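Local coordinates for protein oxidoreductase, Gfo/Idh/MocA family (Vibrio cholerae, PDB 1XEA) that is probably an NAD(P)-dependent oxidoreductase of unknown substrate, in a family many of whose members act on sugars or related compounds, at residues C53-Y56 with R57-L60; K266-D269 with A270-Q273. All blocks are in the same frame, centred on the assembly; numbering follows the deposited sequence.

Contact 1. Residues C53-Y56 with R57-L60; sequences CTDY and RDVL
OD2 of Asp55 sits over one face of the Arg57 guanidinium, offset toward its rim, while at the edge of the group, in plane, lies CZ of the Tyr56 ring. The carboxylate plane is turned 64° from that of the guanidinium, and OD2 of Asp55 stands 3.2 Å from NH1 of Arg57, well out of plane. The salt bridge therefore works through charge alone, and no N-H is aimed at the oxygen. Arg57 in turn lies over one face of the Tyr56 ring: CG of Arg57 is 4.2 Å from the Tyr56 centroid in a CH-pi contact, and NE follows it over that face. Ring and guanidinium are nearly perpendicular, at 84°, which rules out a parallel stack. The arginine chain crosses the ring face, which Tyr56 turns to it with CG held between its backbone N and carbonyl carbon (chi1 72°).

Asp58 N gives a weak hydrogen bond to Asp55 O, 3.0 Å long, closing the turn. SG of Cys53 makes an apolar contact with CG2 of Val59 at 3.8 Å. Two like charges lie near each other, Asp55 OD1 being 4.5 Å from Asp58 OD2, although the place of OD1 is less sure.

This turn belongs to the loop between helix 37-46 and strand 66-69 of the Rossmann domain. Cys53 and Val59 both pack on Cys33 at the end of strand 28-33, and Tyr56 reaches helix 76-85, where its ring meets Phe82 edge-to-face.

Contact 2. Residues K266-D269 with A270-Q273; sequences KGFD and AMVQ
Met271 N donates to Gly267 O at 3.0 Å, the bond that opens helix 268-281 from its N-cap glycine. One residue on, Val272 N meets Phe268 O at 2.9 Å in an almost straight bond, 178° at the hydrogen. Gln273 N then reaches Asp269 O at 3.1 Å, the donor tilted 26° from the carbonyl plane. Three successive carbonyls are thus satisfied by the amides four residues ahead.

With positive phi, Gly267 is also the C-prime residue of a Schellman motif: it ends one helix and holds the N-cap position of the next, and the amides of Gly267 and Phe268 bond back to carbonyls of helix 262-265. The side chains add an apolar contact, Phe268 and Met271, present as selenomethionine, lying side by side and pointing the same way. A bend at chi3 (55°) turns CE of Met271 back to 4.1 Å from CD2 of Phe268. NZ of Lys266 is satisfied by a salt bridge to Asp258 of the second subunit, whose Trp259 adds a cation-pi contact.

Helix 12-22 receives much of this first turn: Phe268 packs on Ala17, Asp269 on Val21, Met271 on Tyr18 and Val272 on Leu22.

In the fold
Contacts 1 and 2 are separate local arrangements, their centres 26 Å apart and their nearest atoms about 17 Å apart. Contact 1 lies toward the periphery, 25 Å from the centre of the chain, beside strand 28-33, at one edge of the parallel sheet within this chain; contact 2 lies 11 Å from that centre. Both bear on the nucleotide-binding domain, which residues 53-60 belong to and which Phe268, Asp269, Met271 and Val272 meet at helix 12-22. The pattern Gly9, Gly11, Ala14 runs into the start of that helix, consistent with a Rossmann dinucleotide-binding turn, so contact 2 packs on the helix of the probable cofactor site. Contact 2 alone also reaches the second subunit, through Lys266.

Contact 1. Residues C53-Y56 with R57-L60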
ATOM      1  N   CYS A  53      31.716 -34.485 -13.551  1.00 74.06           N
ATOM      2  CA  CYS A  53      31.559 -35.830 -13.014  1.00 72.44           C
ATOM      3  C   CYS A  53      30.121 -36.324 -13.147  1.00 71.04           C
ATOM      4  O   CYS A  53      29.183 -35.536 -13.075  1.00 72.19           O
ATOM      5  CB  CYS A  53      31.976 -35.768 -11.545  1.00 74.15           C
ATOM      6  SG  CYS A  53      31.985 -37.279 -10.596  1.00 78.70           S
ATOM      7  N   THR A  54      29.937 -37.625 -13.337  1.00 70.12           N
ATOM      8  CA  THR A  54      28.585 -38.167 -13.463  1.00 69.76           C
ATOM      9  C   THR A  54      28.208 -39.088 -12.310  1.00 69.81           C
ATOM     10  O   THR A  54      27.037 -39.189 -11.936  1.00 69.68           O
ATOM     11  CB  THR A  54      28.408 -38.955 -14.772  1.00 69.28           C
ATOM     12  OG1 THR A  54      28.546 -38.067 -15.882  1.00 69.64           O
ATOM     13  CG2 THR A  54      27.026 -39.596 -14.830  1.00 69.90           C
ATOM     14  N   ASP A  55      29.203 -39.777 -11.764  1.00 69.97           N
ATOM     15  CA  ASP A  55      28.978 -40.691 -10.650  1.00 70.76           C
ATOM     16  C   ASP A  55      29.426 -40.038  -9.345  1.00 70.37           C
ATOM     17  O   ASP A  55      30.582 -39.635  -9.205  1.00 68.97           O
ATOM     18  CB  ASP A  55      29.752 -41.991 -10.872  1.00 72.24           C
ATOM     19  CG  ASP A  55      29.417 -43.047  -9.845  1.00 73.61           C
ATOM     20  OD1 ASP A  55      29.666 -42.807  -8.645  1.00 73.00           O
ATOM     21  OD2 ASP A  55      28.901 -44.114 -10.244  1.00 75.87           O
ATOM     22  N   TYR A  56      28.507 -39.956  -8.386  1.00 70.23           N
ATOM     23  CA  TYR A  56      28.788 -39.331  -7.101  1.00 70.38           C
ATOM     24  C   TYR A  56      29.993 -39.897  -6.378  1.00 71.04           C
ATOM     25  O   TYR A  56      30.360 -39.399  -5.318  1.00 71.59           O
ATOM     26  CB  TYR A  56      27.553 -39.405  -6.196  1.00 70.27           C
ATOM     27  CG  TYR A  56      27.229 -40.773  -5.653  1.00 70.55           C
ATOM     28  CD1 TYR A  56      27.902 -41.279  -4.542  1.00 71.04           C
ATOM     29  CD2 TYR A  56      26.227 -41.550  -6.230  1.00 70.77           C
ATOM     30  CE1 TYR A  56      27.583 -42.529  -4.012  1.00 71.99           C
ATOM     31  CE2 TYR A  56      25.896 -42.805  -5.712  1.00 72.11           C
ATOM     32  CZ  TYR A  56      26.578 -43.292  -4.600  1.00 72.14           C
ATOM     33  OH  TYR A  56      26.255 -44.534  -4.079  1.00 71.49           O
ATOM     34  N   ARG A  57      30.621 -40.921  -6.949  1.00 72.20           N
ATOM     35  CA  ARG A  57      31.789 -41.527  -6.316  1.00 71.98           C
ATOM     36  C   ARG A  57      33.081 -40.890  -6.799  1.00 72.61           C
ATOM     37  O   ARG A  57      33.988 -40.624  -6.004  1.00 72.99           O
ATOM     38  CB  ARG A  57      31.809 -43.029  -6.588  1.00 71.14           C
ATOM     39  CG  ARG A  57      30.615 -43.743  -5.999  1.00 71.44           C
ATOM     40  CD  ARG A  57      30.218 -44.936  -6.852  1.00 71.63           C
ATOM     41  NE  ARG A  57      28.803 -45.249  -6.692  1.00 71.14           N
ATOM     42  CZ  ARG A  57      28.134 -46.106  -7.455  1.00 71.69           C
ATOM     43  NH1 ARG A  57      28.761 -46.738  -8.439  1.00 70.75           N
ATOM     44  NH2 ARG A  57      26.839 -46.324  -7.236  1.00 71.19           N
ATOM     45  N   ASP A  58      33.153 -40.628  -8.100  1.00 72.68           N
ATOM     46  CA  ASP A  58      34.339 -40.020  -8.695  1.00 72.79           C
ATOM     47  C   ASP A  58      34.639 -38.676  -8.055  1.00 72.64           C
ATOM     48  O   ASP A  58      35.749 -38.152  -8.161  1.00 73.51           O
ATOM     49  CB  ASP A  58      34.139 -39.833 -10.200  1.00 73.45           C
ATOM     50  CG  ASP A  58      33.884 -41.141 -10.921  1.00 75.22           C
ATOM     51  OD1 ASP A  58      34.792 -42.003 -10.936  1.00 76.00           O
ATOM     52  OD2 ASP A  58      32.777 -41.306 -11.476  1.00 76.55           O
ATOM     53  N   VAL A  59      33.635 -38.123  -7.389  1.00 72.52           N
ATOM     54  CA  VAL A  59      33.768 -36.838  -6.728  1.00 72.53           C
ATOM     55  C   VAL A  59      34.949 -36.803  -5.757  1.00 72.15           C
ATOM     56  O   VAL A  59      35.605 -35.775  -5.608  1.00 72.97           O
ATOM     57  CB  VAL A  59      32.461 -36.485  -5.974  1.00 72.44           C
ATOM     58  CG1 VAL A  59      32.651 -35.237  -5.133  1.00 72.24           C
ATOM     59  CG2 VAL A  59      31.329 -36.277  -6.976  1.00 71.40           C
ATOM     60  N   LEU A  60      35.225 -37.921  -5.101  1.00 71.32           N
ATOM     61  CA  LEU A  60      36.328 -37.970  -4.151  1.00 71.05           C
ATOM     62  C   LEU A  60      37.680 -37.752  -4.808  1.00 70.17           C
ATOM     63  O   LEU A  60      38.633 -37.319  -4.158  1.00 69.28           O
ATOM     64  CB  LEU A  60      36.332 -39.313  -3.443  1.00 72.52           C
ATOM     65  CG  LEU A  60      35.075 -39.574  -2.629  1.00 74.25           C
ATOM     66  CD1 LEU A  60      35.123 -41.007  -2.134  1.00 75.13           C
ATOM     67  CD2 LEU A  60      34.982 -38.584  -1.459  1.00 73.81           C
TER

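Contact 2. Residues K266-D269 with A270-Q273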
ATOM      1  N   LYS A 266      16.522 -13.556  -0.778  1.00 29.94           N
ATOM      2  CA  LYS A 266      15.882 -14.797  -0.369  1.00 28.54           C
ATOM      3  C   LYS A 266      16.772 -15.585   0.580  1.00 29.83           C
ATOM      4  O   LYS A 266      16.577 -16.785   0.792  1.00 28.60           O
ATOM      5  CB  LYS A 266      15.532 -15.655  -1.572  1.00 28.82           C
ATOM      6  CG  LYS A 266      14.517 -15.035  -2.499  1.00 31.36           C
ATOM      7  CD  LYS A 266      13.807 -16.112  -3.329  1.00 28.98           C
ATOM      8  CE  LYS A 266      13.024 -15.479  -4.455  1.00 27.20           C
ATOM      9  NZ  LYS A 266      12.104 -14.437  -3.969  1.00 23.06           N
ATOM     10  N   GLY A 267      17.748 -14.883   1.148  1.00 32.68           N
ATOM     11  CA  GLY A 267      18.669 -15.472   2.107  1.00 33.70           C
ATOM     12  C   GLY A 267      19.639 -16.537   1.626  1.00 35.49           C
ATOM     13  O   GLY A 267      20.335 -17.146   2.438  1.00 36.92           O
ATOM     14  N   PHE A 268      19.714 -16.779   0.325  1.00 35.59           N
ATOM     15  CA  PHE A 268      20.632 -17.796  -0.140  1.00 35.81           C
ATOM     16  C   PHE A 268      22.085 -17.442   0.096  1.00 36.54           C
ATOM     17  O   PHE A 268      22.821 -18.244   0.664  1.00 38.98           O
ATOM     18  CB  PHE A 268      20.371 -18.131  -1.606  1.00 35.36           C
ATOM     19  CG  PHE A 268      19.110 -18.926  -1.823  1.00 36.67           C
ATOM     20  CD1 PHE A 268      17.855 -18.310  -1.785  1.00 36.57           C
ATOM     21  CD2 PHE A 268      19.169 -20.296  -2.035  1.00 35.04           C
ATOM     22  CE1 PHE A 268      16.677 -19.053  -1.962  1.00 34.77           C
ATOM     23  CE2 PHE A 268      17.999 -21.036  -2.209  1.00 35.52           C
ATOM     24  CZ  PHE A 268      16.750 -20.409  -2.171  1.00 33.90           C
ATOM     25  N   ASP A 269      22.508 -16.250  -0.305  1.00 37.78           N
ATOM     26  CA  ASP A 269      23.900 -15.857  -0.086  1.00 38.41           C
ATOM     27  C   ASP A 269      24.268 -15.966   1.392  1.00 37.31           C
ATOM     28  O   ASP A 269      25.339 -16.457   1.730  1.00 35.75           O
ATOM     29  CB  ASP A 269      24.147 -14.418  -0.562  1.00 40.39           C
ATOM     30  CG  ASP A 269      23.976 -14.258  -2.070  1.00 46.12           C
ATOM     31  OD1 ASP A 269      24.327 -13.184  -2.613  1.00 48.40           O
ATOM     32  OD2 ASP A 269      23.479 -15.202  -2.725  1.00 50.91           O
ATOM     33  N   ALA A 270      23.380 -15.503   2.268  1.00 37.82           N
ATOM     34  CA  ALA A 270      23.643 -15.544   3.702  1.00 37.14           C
ATOM     35  C   ALA A 270      23.781 -16.970   4.211  1.00 37.75           C
ATOM     36  O   ALA A 270      24.613 -17.256   5.067  1.00 37.63           O
ATOM     37  CB  ALA A 270      22.536 -14.830   4.446  1.00 34.95           C
HETATM   38  N   MSE A 271      22.949 -17.858   3.686  1.00 38.83           N
HETATM   39  CA  MSE A 271      22.984 -19.249   4.090  1.00 38.01           C
HETATM   40  C   MSE A 271      24.292 -19.886   3.616  1.00 37.29           C
HETATM   41  O   MSE A 271      25.013 -20.490   4.406  1.00 36.93           O
HETATM   42  CB  MSE A 271      21.789 -19.994   3.502  1.00 38.34           C
HETATM   43  CG  MSE A 271      21.720 -21.444   3.928  1.00 42.48           C
HETATM   44 SE   MSE A 271      20.384 -22.447   2.983  1.00 45.92          SE
HETATM   45  CE  MSE A 271      20.975 -22.084   1.161  1.00 41.38           C
ATOM     46  N   VAL A 272      24.606 -19.740   2.332  1.00 36.64           N
ATOM     47  CA  VAL A 272      25.830 -20.315   1.789  1.00 37.21           C
ATOM     48  C   VAL A 272      27.034 -19.897   2.620  1.00 39.64           C
ATOM     49  O   VAL A 272      27.954 -20.682   2.846  1.00 39.62           O
ATOM     50  CB  VAL A 272      26.023 -19.904   0.327  1.00 35.03           C
ATOM     51  CG1 VAL A 272      27.362 -20.395  -0.184  1.00 33.35           C
ATOM     52  CG2 VAL A 272      24.898 -20.483  -0.508  1.00 33.69           C
ATOM     53  N   GLN A 273      27.016 -18.658   3.081  1.00 43.83           N
ATOM     54  CA  GLN A 273      28.070 -18.128   3.925  1.00 46.71           C
ATOM     55  C   GLN A 273      28.191 -18.981   5.193  1.00 47.43           C
ATOM     56  O   GLN A 273      29.251 -19.521   5.481  1.00 48.11           O
ATOM     57  CB  GLN A 273      27.719 -16.703   4.319  1.00 49.54           C
ATOM     58  CG  GLN A 273      28.470 -16.225   5.527  1.00 53.91           C
ATOM     59  CD  GLN A 273      29.787 -15.622   5.141  1.00 56.50           C
ATOM     60  OE1 GLN A 273      29.897 -14.400   5.004  1.00 58.54           O
ATOM     61  NE2 GLN A 273      30.800 -16.469   4.935  1.00 56.45           N
TER